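Local coordinates for GMP reductase (Trypanosoma brucei brucei, PDB 6JIG), which probably catalyses the irreversible NADPH-dependent deamination of GMP to IMP, under allosteric control through its cystathionine-beta-synthase domain, at residues L39-K44 and G304-K309; E100-I105 and C129-N134; L142-R147 and L162-D167; D254-D259 and V284-G289. The protein carries 1 engineered substitution. All coordinates share one frame; numbering follows the deposited sequence.

How the contacts relate
Contact 1 opens first, at the hairpin 37-45, and closes last, on barrel strand 307-310. The other three contacts are nested inside this long loop. They follow one another in series. Contacts 2 and 3 belong to the CBS part of the chain: contact 2 pairs strands 104-105 and 129-133, and contact 3 adds strand 164-165 to strand 141-146 of the same sheet. V132 joins them through backbone bonds to L142 and G143. The chain then enters the barrel again, where contact 4 pairs strands 255-259 and 285-291. Contacts 1 and 4 touch, with centres about 7 Å apart. Contacts 1 and 2 have centres about 38 Å apart.

Contact 1: L39-K44 and G304-K309; sequences LSRNVK and GADGLK
S40 and R41 of the hairpin 37-45 meet D306 in a buried, polar, partly water-mediated contact at the N-terminal end of the parallel barrel. L39 and S40 also rest on V255 and I287 there. A type I turn from S40 to V43 presents R41. Its backbone bonds directly to the residue leading into strand 307-310: R41 N donates to D306 O at 2.9 Å, with the donor tilted 22° from the carbonyl plane. S40 CB touches the same oxygen, D306 O, at 3.3 Å.

The R41 side chain then crosses that of D306 at about a right angle. CG stands beside the backbone N (chi1 -79°) and the chain runs extended to NE, which brings R41 CD to 3.5 Å from D306 OD1. The two planar ends are 81° apart, with OD1 at the guanidinium edge. The salt bridge from R41 NE to D306 OD1 is long, 3.8 Å. A water accepts from R41 NE at 2.8 Å and lies close to both D306 OD1 and G304 O. A second water links R41 NH2 to A305 O.

D306 OD2 is held by K276 and I286 N. R41 NH1 donates to R344 O, and S40 OG bonds D285. The charges are thus shared among several partners. The long ion pair is bridged by a water, so the R41-D306 attraction is probably partly screened.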
loop_
_atom_site.group_PDB
_atom_site.type_symbol
_atom_site.label_atom_id
_atom_site.label_comp_id
_atom_site.label_asym_id
_atom_site.label_seq_id
_atom_site.Cartn_x
_atom_site.Cartn_y
_atom_site.Cartn_z
ATOM N N LEU A 39 39.959 -23.534 7.995
ATOM C CA LEU A 39 38.957 -23.953 7.032
ATOM C C LEU A 39 38.785 -25.464 7.055
ATOM O O LEU A 39 37.657 -25.976 6.996
ATOM C CB LEU A 39 39.373 -23.482 5.644
ATOM C CG LEU A 39 38.498 -23.992 4.512
ATOM C CD1 LEU A 39 37.131 -23.306 4.572
ATOM C CD2 LEU A 39 39.179 -23.749 3.175
ATOM N N SER A 40 39.900 -26.184 7.137
ATOM C CA SER A 40 39.932 -27.635 7.169
ATOM C C SER A 40 41.179 -28.034 7.951
ATOM O O SER A 40 41.930 -27.176 8.426
ATOM C CB SER A 40 39.945 -28.230 5.753
ATOM O OG SER A 40 40.887 -27.566 4.927
ATOM N N ARG A 41 41.402 -29.347 8.073
ATOM C CA ARG A 41 42.466 -29.852 8.945
ATOM C C ARG A 41 43.801 -29.175 8.651
ATOM O O ARG A 41 44.553 -28.836 9.572
ATOM C CB ARG A 41 42.611 -31.367 8.790
ATOM C CG ARG A 41 41.603 -32.275 9.512
ATOM C CD ARG A 41 42.149 -33.713 9.468
ATOM N NE ARG A 41 41.180 -34.787 9.687
ATOM C CZ ARG A 41 40.817 -35.253 10.885
ATOM N NH1 ARG A 41 41.314 -34.734 12.009
ATOM N NH2 ARG A 41 39.941 -36.246 10.965
ATOM N N ASN A 42 44.103 -28.942 7.376
ATOM C CA ASN A 42 45.421 -28.436 7.008
ATOM C C ASN A 42 45.381 -27.062 6.345
ATOM O O ASN A 42 46.360 -26.670 5.706
ATOM C CB ASN A 42 46.122 -29.459 6.113
ATOM C CG ASN A 42 46.217 -30.815 6.778
ATOM O OD1 ASN A 42 46.908 -30.968 7.781
ATOM N ND2 ASN A 42 45.491 -31.796 6.252
ATOM N N VAL A 43 44.291 -26.302 6.491
ATOM C CA VAL A 43 44.189 -24.988 5.853
ATOM C C VAL A 43 43.739 -23.967 6.886
ATOM O O VAL A 43 42.633 -24.076 7.429
ATOM C CB VAL A 43 43.225 -24.992 4.656
ATOM C CG1 VAL A 43 43.143 -23.602 4.049
ATOM C CG2 VAL A 43 43.679 -26.010 3.605
ATOM N N LYS A 44 44.577 -22.965 7.137
ATOM C CA LYS A 44 44.265 -21.870 8.046
ATOM C C LYS A 44 43.847 -20.631 7.262
ATOM O O LYS A 44 44.295 -20.410 6.134
ATOM C CB LYS A 44 45.473 -21.526 8.927
ATOM C CG LYS A 44 45.945 -22.638 9.854
ATOM C CD LYS A 44 47.039 -22.123 10.806
ATOM N N GLY A 304 36.810 -39.858 6.045
ATOM C CA GLY A 304 38.056 -39.160 5.808
ATOM C C GLY A 304 37.972 -37.660 5.571
ATOM O O GLY A 304 38.996 -37.055 5.226
ATOM N N ALA A 305 36.804 -37.031 5.759
ATOM C CA ALA A 305 36.683 -35.598 5.502
ATOM C C ALA A 305 37.645 -34.787 6.361
ATOM O O ALA A 305 37.780 -35.016 7.567
ATOM C CB ALA A 305 35.243 -35.122 5.763
ATOM N N ASP A 306 38.305 -33.814 5.730
ATOM C CA ASP A 306 39.135 -32.836 6.420
ATOM C C ASP A 306 38.364 -31.607 6.890
ATOM O O ASP A 306 38.929 -30.778 7.610
ATOM C CB ASP A 306 40.275 -32.382 5.504
ATOM C CG ASP A 306 41.149 -33.540 5.077
ATOM O OD1 ASP A 306 41.823 -34.090 5.966
ATOM O OD2 ASP A 306 41.119 -33.921 3.886
ATOM N N GLY A 307 37.118 -31.447 6.460
ATOM C CA GLY A 307 36.264 -30.377 6.946
ATOM C C GLY A 307 34.831 -30.733 6.618
ATOM O O GLY A 307 34.572 -31.535 5.715
ATOM N N LEU A 308 33.893 -30.148 7.372
ATOM C CA LEU A 308 32.467 -30.424 7.206
ATOM C C LEU A 308 31.728 -29.132 6.899
ATOM O O LEU A 308 32.049 -28.077 7.456
ATOM C CB LEU A 308 31.853 -31.056 8.462
ATOM C CG LEU A 308 32.506 -32.358 8.906
ATOM C CD1 LEU A 308 31.980 -32.806 10.271
ATOM C CD2 LEU A 308 32.255 -33.418 7.854
ATOM N N LYS A 309 30.747 -29.203 6.004
ATOM C CA LYS A 309 29.929 -28.036 5.696
ATOM C C LYS A 309 28.523 -28.308 6.232
ATOM O O LYS A 309 27.909 -29.319 5.882
ATOM C CB LYS A 309 29.920 -27.718 4.195
ATOM C CG LYS A 309 29.364 -26.298 3.902
ATOM C CD LYS A 309 30.080 -25.593 2.733
ATOM C CE LYS A 309 29.779 -26.258 1.389
ATOM N NZ LYS A 309 28.291 -26.297 1.089
HETATM O O HOH W 1 38.436 -37.382 8.786
HETATM O O HOH W 2 41.003 -36.230 7.316
#

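Contact 2: E100-I105 and C129-N134; sequences ESPRII and CLLVVN. With 5GP (guanosine-5'-monophosphate), chain C.
R103 O accepts from L131 N at 3.1 Å where parallel strands 104-105 and 129-133 of a CBS beta-alpha-beta unit hold a guanine base. Helix 111-118 connects the two strands. Within the two segments the direct hydrogen bonds to the base use backbone atoms. R103 N donates to O6 of the nucleotide at 2.9 Å. A weak bond of 3.3 Å runs from N2 of the nucleotide to C129 O, and C129 SG lies close to the same amino group. A water joins R103 and C129: it accepts from N1 of the base and donates to both R103 O and C129 O. The bent R103 chain lays CG 3.3 Å from O6 of the base. Its charged end turns away from the base and makes a cation-pi contact with W120. R93, A94, S210 and D211 also bond the nucleotide in this GMP site, which also binds GTP.

The strand ladder positions these groups. R103 O grips two donors, the water and L131 N, and the latter lies in its carbonyl plane. Further on, I105 N donates to L131 O and V133 N to I105 O.

Apolar side chains pack on both faces of the pair. On one, P102 CB sits on L131 CD1. I104 holds CG1 at chi1 47°, and CG2 is the branch that meets L131 CB and V133 CG1. On the other face, I105 CG2 touches V132 CG2, and I105 CD1 meets L130 CD1 at 3.9 Å.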
loop_
_atom_site.group_PDB
_atom_site.type_symbol
_atom_site.label_atom_id
_atom_site.label_comp_id
_atom_site.label_asym_id
_atom_site.label_seq_id
_atom_site.Cartn_x
_atom_site.Cartn_y
_atom_site.Cartn_z
ATOM N N GLU A 100 55.600 -18.031 -12.726
ATOM C CA GLU A 100 55.964 -19.067 -13.675
ATOM C C GLU A 100 55.385 -18.728 -15.040
ATOM O O GLU A 100 54.332 -18.094 -15.150
ATOM C CB GLU A 100 55.470 -20.437 -13.207
ATOM C CG GLU A 100 56.150 -20.941 -11.936
ATOM C CD GLU A 100 55.874 -22.419 -11.655
ATOM O OE1 GLU A 100 55.081 -23.038 -12.400
ATOM O OE2 GLU A 100 56.451 -22.958 -10.684
ATOM N N SER A 101 56.100 -19.139 -16.084
ATOM C CA SER A 101 55.715 -18.880 -17.467
ATOM C C SER A 101 55.263 -17.432 -17.696
ATOM O O SER A 101 54.154 -17.194 -18.186
ATOM C CB SER A 101 54.633 -19.853 -17.905
ATOM O OG SER A 101 55.027 -21.182 -17.623
ATOM N N PRO A 102 56.095 -16.450 -17.349
ATOM C CA PRO A 102 55.693 -15.054 -17.555
ATOM C C PRO A 102 55.416 -14.795 -19.030
ATOM O O PRO A 102 55.978 -15.446 -19.918
ATOM C CB PRO A 102 56.900 -14.253 -17.046
ATOM C CG PRO A 102 58.054 -15.179 -17.204
ATOM C CD PRO A 102 57.514 -16.569 -16.966
ATOM N N ARG A 103 54.506 -13.859 -19.284
ATOM C CA ARG A 103 54.107 -13.565 -20.653
ATOM C C ARG A 103 55.249 -12.897 -21.412
ATOM O O ARG A 103 55.952 -12.029 -20.878
ATOM C CB ARG A 103 52.862 -12.671 -20.673
ATOM C CG ARG A 103 51.665 -13.220 -19.877
ATOM C CD ARG A 103 51.245 -14.602 -20.388
ATOM N NE ARG A 103 50.654 -14.517 -21.718
ATOM C CZ ARG A 103 50.348 -15.560 -22.477
ATOM N NH1 ARG A 103 50.566 -16.796 -22.042
ATOM N NH2 ARG A 103 49.812 -15.363 -23.677
ATOM N N ILE A 104 55.425 -13.303 -22.672
ATOM C CA ILE A 104 56.557 -12.858 -23.473
ATOM C C ILE A 104 56.061 -12.306 -24.801
ATOM O O ILE A 104 54.896 -12.442 -25.168
ATOM C CB ILE A 104 57.594 -13.983 -23.707
ATOM C CG1 ILE A 104 56.932 -15.285 -24.149
ATOM C CG2 ILE A 104 58.385 -14.235 -22.452
ATOM C CD1 ILE A 104 56.645 -15.383 -25.607
ATOM N N ILE A 105 56.987 -11.693 -25.534
ATOM C CA ILE A 105 56.718 -11.173 -26.866
ATOM C C ILE A 105 58.032 -11.203 -27.632
ATOM O O ILE A 105 59.113 -11.264 -27.041
ATOM C CB ILE A 105 56.124 -9.748 -26.801
ATOM C CG1 ILE A 105 55.470 -9.366 -28.129
ATOM C CG2 ILE A 105 57.187 -8.743 -26.355
ATOM C CD1 ILE A 105 54.697 -8.085 -28.063
ATOM N N CYS A 129 53.792 -6.122 -17.809
ATOM C CA CYS A 129 54.980 -6.113 -18.630
ATOM C C CYS A 129 55.023 -7.401 -19.432
ATOM O O CYS A 129 54.367 -8.393 -19.100
ATOM C CB CYS A 129 56.234 -5.895 -17.760
ATOM S SG CYS A 129 56.951 -7.373 -17.061
ATOM N N LEU A 130 55.739 -7.350 -20.549
ATOM C CA LEU A 130 56.046 -8.522 -21.348
ATOM C C LEU A 130 57.557 -8.604 -21.484
ATOM O O LEU A 130 58.215 -7.593 -21.749
ATOM C CB LEU A 130 55.408 -8.451 -22.748
ATOM C CG LEU A 130 53.914 -8.144 -22.877
ATOM C CD1 LEU A 130 53.551 -7.907 -24.347
ATOM C CD2 LEU A 130 53.071 -9.276 -22.288
ATOM N N LEU A 131 58.111 -9.795 -21.285
ATOM C CA LEU A 131 59.540 -9.995 -21.484
ATOM C C LEU A 131 59.792 -10.275 -22.959
ATOM O O LEU A 131 59.098 -11.090 -23.572
ATOM C CB LEU A 131 60.058 -11.127 -20.596
ATOM C CG LEU A 131 59.803 -10.669 -19.153
ATOM C CD1 LEU A 131 59.398 -11.800 -18.218
ATOM C CD2 LEU A 131 60.973 -9.857 -18.596
ATOM N N VAL A 132 60.757 -9.568 -23.533
ATOM C CA VAL A 132 61.097 -9.730 -24.941
ATOM C C VAL A 132 62.129 -10.842 -25.052
ATOM O O VAL A 132 63.185 -10.782 -24.415
ATOM C CB VAL A 132 61.625 -8.418 -25.542
ATOM C CG1 VAL A 132 61.854 -8.577 -27.038
ATOM C CG2 VAL A 132 60.645 -7.292 -25.265
ATOM N N VAL A 133 61.815 -11.868 -25.841
ATOM C CA VAL A 133 62.672 -13.034 -25.992
ATOM C C VAL A 133 62.859 -13.316 -27.477
ATOM O O VAL A 133 62.082 -12.871 -28.325
ATOM C CB VAL A 133 62.109 -14.284 -25.275
ATOM C CG1 VAL A 133 61.910 -14.013 -23.767
ATOM C CG2 VAL A 133 60.815 -14.738 -25.930
ATOM N N ASN A 134 63.906 -14.087 -27.786
ATOM C CA ASN A 134 64.263 -14.298 -29.188
ATOM C C ASN A 134 63.235 -15.165 -29.906
ATOM O O ASN A 134 62.851 -14.865 -31.044
ATOM C CB ASN A 134 65.674 -14.887 -29.289
ATOM C CG ASN A 134 65.757 -16.315 -28.799
ATOM O OD1 ASN A 134 64.963 -16.749 -27.960
ATOM N ND2 ASN A 134 66.727 -17.057 -29.315
HETATM P P 5GP C . 51.769 -4.909 -12.900
HETATM O O1P 5GP C . 52.650 -4.045 -12.027
HETATM O O2P 5GP C . 52.521 -5.827 -13.841
HETATM O O3P 5GP C . 50.472 -4.292 -13.386
HETATM O "O5'" 5GP C . 51.247 -6.034 -11.918
HETATM C "C5'" 5GP C . 51.624 -7.365 -12.184
HETATM C "C4'" 5GP C . 50.732 -8.341 -11.486
HETATM O "O4'" 5GP C . 50.309 -9.329 -12.472
HETATM C "C3'" 5GP C . 51.470 -9.105 -10.390
HETATM O "O3'" 5GP C . 50.596 -9.405 -9.300
HETATM C "C2'" 5GP C . 51.907 -10.373 -11.117
HETATM O "O2'" 5GP C . 52.186 -11.484 -10.295
HETATM C "C1'" 5GP C . 50.725 -10.612 -12.057
HETATM N N9 5GP C . 51.102 -11.409 -13.221
HETATM C C8 5GP C . 50.672 -12.660 -13.450
HETATM N N7 5GP C . 51.253 -13.135 -14.566
HETATM C C5 5GP C . 52.092 -12.176 -15.031
HETATM C C6 5GP C . 52.939 -12.116 -16.128
HETATM O O6 5GP C . 53.023 -13.091 -16.904
HETATM N N1 5GP C . 53.661 -11.010 -16.342
HETATM C C2 5GP C . 53.575 -9.954 -15.519
HETATM N N2 5GP C . 54.334 -8.859 -15.788
HETATM N N3 5GP C . 52.744 -9.975 -14.432
HETATM C C4 5GP C . 51.999 -11.084 -14.175
HETATM O O HOH W 3 55.477 -10.786 -18.447
#

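Contact 3: L142-R147 and L162-D167; sequences LGIITR and LMTPVD
An antiparallel bridge joins I144 of strand 141-146 to T164 of strand 164-165, the outermost strand of the CBS sheet in this chain. The two residues form a hydrogen-bonded pair. I144 N donates to T164 O and T164 N donates back to I144 O, both at 2.9 Å. The first donor lies in the carbonyl plane. On the same face, I144 CG2 and T164 CB lie 3.8 Å apart, with the two side chains side by side and pointing the same way. A water ties them once more. It accepts from T164 OG1 and donates to I144 O, so that this oxygen holds two donors.

G143 and P165 form the next, non-hydrogen-bonded pair. With no side chain on G143, its CA comes to 3.0 Å from T164 O. Beyond it V166 N donates to L142 O at 2.8 Å, but 46° above the carbonyl plane. The chain bends here into a 3-10 turn.

M163 covers the other face. Its extended chain carries CE over to L142 O, at 3.4 Å, and its side chain also touches V132. I145 CG1 is anti to the backbone N (chi1 -167°), and I145 CD1 reaches L162 CB at 3.8 Å.

L142 and G143 both face V132 in the next strand, a classic beta bulge. The short edge strand after helix 159-162 ends the mixed four-stranded sheet of the CBS region.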
loop_
_atom_site.group_PDB
_atom_site.type_symbol
_atom_site.label_atom_id
_atom_site.label_comp_id
_atom_site.label_asym_id
_atom_site.label_seq_id
_atom_site.Cartn_x
_atom_site.Cartn_y
_atom_site.Cartn_z
ATOM N N LEU A 142 65.840 -10.900 -24.209
ATOM C CA LEU A 142 66.422 -9.769 -24.924
ATOM C C LEU A 142 66.115 -8.429 -24.281
ATOM O O LEU A 142 66.864 -7.466 -24.490
ATOM C CB LEU A 142 65.927 -9.738 -26.374
ATOM C CG LEU A 142 65.959 -11.072 -27.118
ATOM C CD1 LEU A 142 65.388 -10.933 -28.523
ATOM C CD2 LEU A 142 67.370 -11.653 -27.155
ATOM N N GLY A 143 65.035 -8.337 -23.515
ATOM C CA GLY A 143 64.674 -7.078 -22.902
ATOM C C GLY A 143 63.274 -7.155 -22.330
ATOM O O GLY A 143 62.707 -8.236 -22.174
ATOM N N ILE A 144 62.720 -5.985 -22.044
ATOM C CA ILE A 144 61.435 -5.899 -21.365
ATOM C C ILE A 144 60.665 -4.707 -21.915
ATOM O O ILE A 144 61.250 -3.662 -22.228
ATOM C CB ILE A 144 61.629 -5.800 -19.835
ATOM C CG1 ILE A 144 60.295 -5.967 -19.100
ATOM C CG2 ILE A 144 62.317 -4.498 -19.451
ATOM C CD1 ILE A 144 60.440 -5.986 -17.603
ATOM N N ILE A 145 59.350 -4.864 -22.042
ATOM C CA ILE A 145 58.487 -3.791 -22.514
ATOM C C ILE A 145 57.268 -3.692 -21.603
ATOM O O ILE A 145 56.670 -4.707 -21.225
ATOM C CB ILE A 145 58.089 -4.003 -23.995
ATOM C CG1 ILE A 145 57.453 -2.739 -24.581
ATOM C CG2 ILE A 145 57.209 -5.227 -24.161
ATOM C CD1 ILE A 145 57.595 -2.646 -26.086
ATOM N N THR A 146 56.914 -2.462 -21.242
ATOM C CA THR A 146 55.865 -2.150 -20.281
ATOM C C THR A 146 54.802 -1.275 -20.931
ATOM O O THR A 146 54.998 -0.730 -22.021
ATOM C CB THR A 146 56.450 -1.429 -19.064
ATOM O OG1 THR A 146 56.891 -0.126 -19.468
ATOM C CG2 THR A 146 57.639 -2.203 -18.512
ATOM N N ARG A 147 53.659 -1.144 -20.244
ATOM C CA ARG A 147 52.614 -0.240 -20.724
ATOM C C ARG A 147 53.152 1.176 -20.865
ATOM O O ARG A 147 52.793 1.896 -21.805
ATOM C CB ARG A 147 51.408 -0.243 -19.775
ATOM C CG ARG A 147 50.436 -1.383 -19.986
ATOM C CD ARG A 147 49.183 -1.223 -19.128
ATOM N NE ARG A 147 48.175 -2.232 -19.460
ATOM C CZ ARG A 147 48.184 -3.472 -18.981
ATOM N NH1 ARG A 147 49.153 -3.844 -18.152
ATOM N NH2 ARG A 147 47.236 -4.340 -19.324
ATOM N N LEU A 162 61.156 -0.061 -28.777
ATOM C CA LEU A 162 60.596 0.558 -27.584
ATOM C C LEU A 162 61.058 -0.094 -26.285
ATOM O O LEU A 162 60.838 0.481 -25.209
ATOM C CB LEU A 162 59.066 0.516 -27.641
ATOM C CG LEU A 162 58.395 1.141 -28.859
ATOM C CD1 LEU A 162 56.988 0.605 -29.017
ATOM C CD2 LEU A 162 58.379 2.649 -28.729
ATOM N N MET A 163 61.687 -1.263 -26.359
ATOM C CA MET A 163 61.986 -2.059 -25.181
ATOM C C MET A 163 63.213 -1.531 -24.445
ATOM O O MET A 163 64.045 -0.807 -25.000
ATOM C CB MET A 163 62.222 -3.520 -25.567
ATOM C CG MET A 163 63.666 -3.848 -25.930
ATOM S SD MET A 163 63.817 -5.463 -26.710
ATOM C CE MET A 163 65.590 -5.596 -26.996
ATOM N N THR A 164 63.307 -1.894 -23.171
ATOM C CA THR A 164 64.566 -1.790 -22.452
ATOM C C THR A 164 65.383 -3.041 -22.742
ATOM O O THR A 164 64.890 -4.148 -22.515
ATOM C CB THR A 164 64.344 -1.651 -20.949
ATOM O OG1 THR A 164 63.530 -0.506 -20.672
ATOM C CG2 THR A 164 65.674 -1.496 -20.227
ATOM N N PRO A 165 66.608 -2.920 -23.248
ATOM C CA PRO A 165 67.397 -4.115 -23.561
ATOM C C PRO A 165 67.891 -4.800 -22.294
ATOM O O PRO A 165 68.003 -4.191 -21.226
ATOM C CB PRO A 165 68.562 -3.559 -24.384
ATOM C CG PRO A 165 68.733 -2.171 -23.852
ATOM C CD PRO A 165 67.342 -1.679 -23.557
ATOM N N VAL A 166 68.205 -6.090 -22.441
ATOM C CA VAL A 166 68.510 -6.927 -21.280
ATOM C C VAL A 166 69.774 -6.446 -20.575
ATOM O O VAL A 166 69.851 -6.457 -19.340
ATOM C CB VAL A 166 68.614 -8.408 -21.694
ATOM C CG1 VAL A 166 69.715 -8.616 -22.735
ATOM C CG2 VAL A 166 68.842 -9.286 -20.472
ATOM N N ASP A 167 70.774 -5.990 -21.337
ATOM C CA ASP A 167 71.995 -5.496 -20.710
ATOM C C ASP A 167 71.750 -4.248 -19.871
ATOM O O ASP A 167 72.626 -3.860 -19.088
ATOM C CB ASP A 167 73.068 -5.229 -21.776
ATOM C CG ASP A 167 72.925 -3.864 -22.435
ATOM O OD1 ASP A 167 71.783 -3.449 -22.726
ATOM O OD2 ASP A 167 73.963 -3.204 -22.672
HETATM O O HOH W 4 60.977 -1.191 -20.307
#

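Contact 4: D254-D259 and V284-G289; sequences DVLVVD and VDIIAG
Strands 255-259 and 285-291 run side by side in the parallel TIM barrel, paired from L256 with I286 to D259 with G289. They form a beta-alpha-beta unit with helix 266-277, and their axes diverge by 21°.

The backbone bonds form a regular ladder. L256 N donates to D285 O at 3.1 Å, and I287 N to L256 O at 2.9 Å. V258 N donates to I287 O at 2.7 Å, and G289 N to V258 O at 3.0 Å.

Apolar contacts fall on two faces. On the helix side, L256 and I286 lie side by side, pointing the same way, with L256 CD1 3.9 Å from I286 CD1. V284 CG2 meets L256 CG across the chain direction of that leucine, at about a right angle. V258 CG2 touches I286 CG2, and V258 also packs on A288. Helices 239-251 and 266-277 cover this layer. On the inner side V257 CG2 lies 4.2 Å from I287 CB.

The charged groups have partners outside the pair. D285 OD2 accepts from N42 N. D259 OD2 bonds N53 and makes a salt bridge with K309. D259 lies near the bound GMP and belongs to the predicted NAD(+) site.

At the start of the pair a water replaces a direct bond. It donates to D254 O at 2.7 Å and accepts from D285 N at 2.9 Å.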
loop_
_atom_site.group_PDB
_atom_site.type_symbol
_atom_site.label_atom_id
_atom_site.label_comp_id
_atom_site.label_asym_id
_atom_site.label_seq_id
_atom_site.Cartn_x
_atom_site.Cartn_y
_atom_site.Cartn_z
ATOM N N ASP A 254 43.392 -25.494 -3.814
ATOM C CA ASP A 254 43.998 -25.711 -2.512
ATOM C C ASP A 254 43.165 -26.611 -1.612
ATOM O O ASP A 254 43.716 -27.239 -0.700
ATOM C CB ASP A 254 44.238 -24.363 -1.835
ATOM C CG ASP A 254 45.211 -23.508 -2.614
ATOM O OD1 ASP A 254 46.399 -23.901 -2.650
ATOM O OD2 ASP A 254 44.802 -22.476 -3.211
ATOM N N VAL A 255 41.851 -26.670 -1.845
ATOM C CA VAL A 255 40.948 -27.610 -1.188
ATOM C C VAL A 255 39.861 -27.960 -2.184
ATOM O O VAL A 255 39.547 -27.184 -3.094
ATOM C CB VAL A 255 40.290 -27.058 0.108
ATOM C CG1 VAL A 255 41.312 -26.807 1.183
ATOM C CG2 VAL A 255 39.512 -25.777 -0.178
ATOM N N LEU A 256 39.281 -29.135 -2.008
ATOM C CA LEU A 256 38.100 -29.525 -2.756
ATOM C C LEU A 256 36.913 -29.581 -1.804
ATOM O O LEU A 256 37.057 -29.958 -0.638
ATOM C CB LEU A 256 38.278 -30.894 -3.413
ATOM C CG LEU A 256 39.332 -30.985 -4.514
ATOM C CD1 LEU A 256 39.490 -32.429 -4.939
ATOM C CD2 LEU A 256 38.939 -30.108 -5.692
ATOM N N VAL A 257 35.736 -29.226 -2.308
ATOM C CA VAL A 257 34.515 -29.259 -1.507
ATOM C C VAL A 257 33.518 -30.173 -2.205
ATOM O O VAL A 257 32.969 -29.812 -3.253
ATOM C CB VAL A 257 33.919 -27.862 -1.294
ATOM C CG1 VAL A 257 32.649 -27.954 -0.426
ATOM C CG2 VAL A 257 34.961 -26.908 -0.688
ATOM N N VAL A 258 33.280 -31.346 -1.626
ATOM C CA VAL A 258 32.207 -32.232 -2.071
ATOM C C VAL A 258 30.900 -31.640 -1.570
ATOM O O VAL A 258 30.700 -31.523 -0.360
ATOM C CB VAL A 258 32.392 -33.655 -1.529
ATOM C CG1 VAL A 258 31.217 -34.524 -1.945
ATOM C CG2 VAL A 258 33.691 -34.233 -2.007
ATOM N N ASP A 259 30.003 -31.281 -2.487
ATOM C CA ASP A 259 28.842 -30.476 -2.109
ATOM C C ASP A 259 27.597 -31.038 -2.772
ATOM O O ASP A 259 27.419 -30.900 -3.986
ATOM C CB ASP A 259 29.041 -29.005 -2.483
ATOM C CG ASP A 259 28.028 -28.090 -1.793
ATOM O OD1 ASP A 259 27.097 -28.611 -1.142
ATOM O OD2 ASP A 259 28.144 -26.858 -1.903
ATOM N N VAL A 284 45.185 -32.682 -1.474
ATOM C CA VAL A 284 44.532 -31.505 -0.905
ATOM C C VAL A 284 43.426 -31.945 0.050
ATOM O O VAL A 284 42.862 -33.036 -0.074
ATOM C CB VAL A 284 43.954 -30.548 -1.980
ATOM C CG1 VAL A 284 45.050 -30.095 -2.973
ATOM C CG2 VAL A 284 42.784 -31.181 -2.703
ATOM N N ASP A 285 43.141 -31.083 1.022
ATOM C CA ASP A 285 42.061 -31.341 1.966
ATOM C C ASP A 285 40.733 -31.518 1.238
ATOM O O ASP A 285 40.433 -30.811 0.272
ATOM C CB ASP A 285 41.957 -30.195 2.966
ATOM C CG ASP A 285 42.937 -30.326 4.121
ATOM O OD1 ASP A 285 43.802 -31.232 4.095
ATOM O OD2 ASP A 285 42.848 -29.504 5.049
ATOM N N ILE A 286 39.937 -32.464 1.721
ATOM C CA ILE A 286 38.626 -32.775 1.167
ATOM C C ILE A 286 37.586 -32.349 2.201
ATOM O O ILE A 286 37.509 -32.931 3.289
ATOM C CB ILE A 286 38.484 -34.265 0.836
ATOM C CG1 ILE A 286 39.660 -34.749 -0.034
ATOM C CG2 ILE A 286 37.154 -34.531 0.117
ATOM C CD1 ILE A 286 39.804 -33.989 -1.343
ATOM N N ILE A 287 36.788 -31.343 1.848
ATOM C CA ILE A 287 35.657 -30.872 2.652
ATOM C C ILE A 287 34.394 -31.484 2.067
ATOM O O ILE A 287 34.306 -31.702 0.848
ATOM C CB ILE A 287 35.608 -29.332 2.652
ATOM C CG1 ILE A 287 36.923 -28.773 3.219
ATOM C CG2 ILE A 287 34.377 -28.783 3.466
ATOM C CD1 ILE A 287 37.103 -27.277 3.018
ATOM N N ALA A 288 33.421 -31.808 2.927
ATOM C CA ALA A 288 32.207 -32.465 2.454
ATOM C C ALA A 288 30.990 -31.936 3.204
ATOM O O ALA A 288 31.071 -31.583 4.378
ATOM C CB ALA A 288 32.270 -33.980 2.628
ATOM N N GLY A 289 29.866 -31.905 2.503
ATOM C CA GLY A 289 28.586 -31.493 3.061
ATOM C C GLY A 289 27.529 -31.723 2.001
ATOM O O GLY A 289 27.826 -32.219 0.908
HETATM O O HOH W 5 44.761 -28.694 1.255
#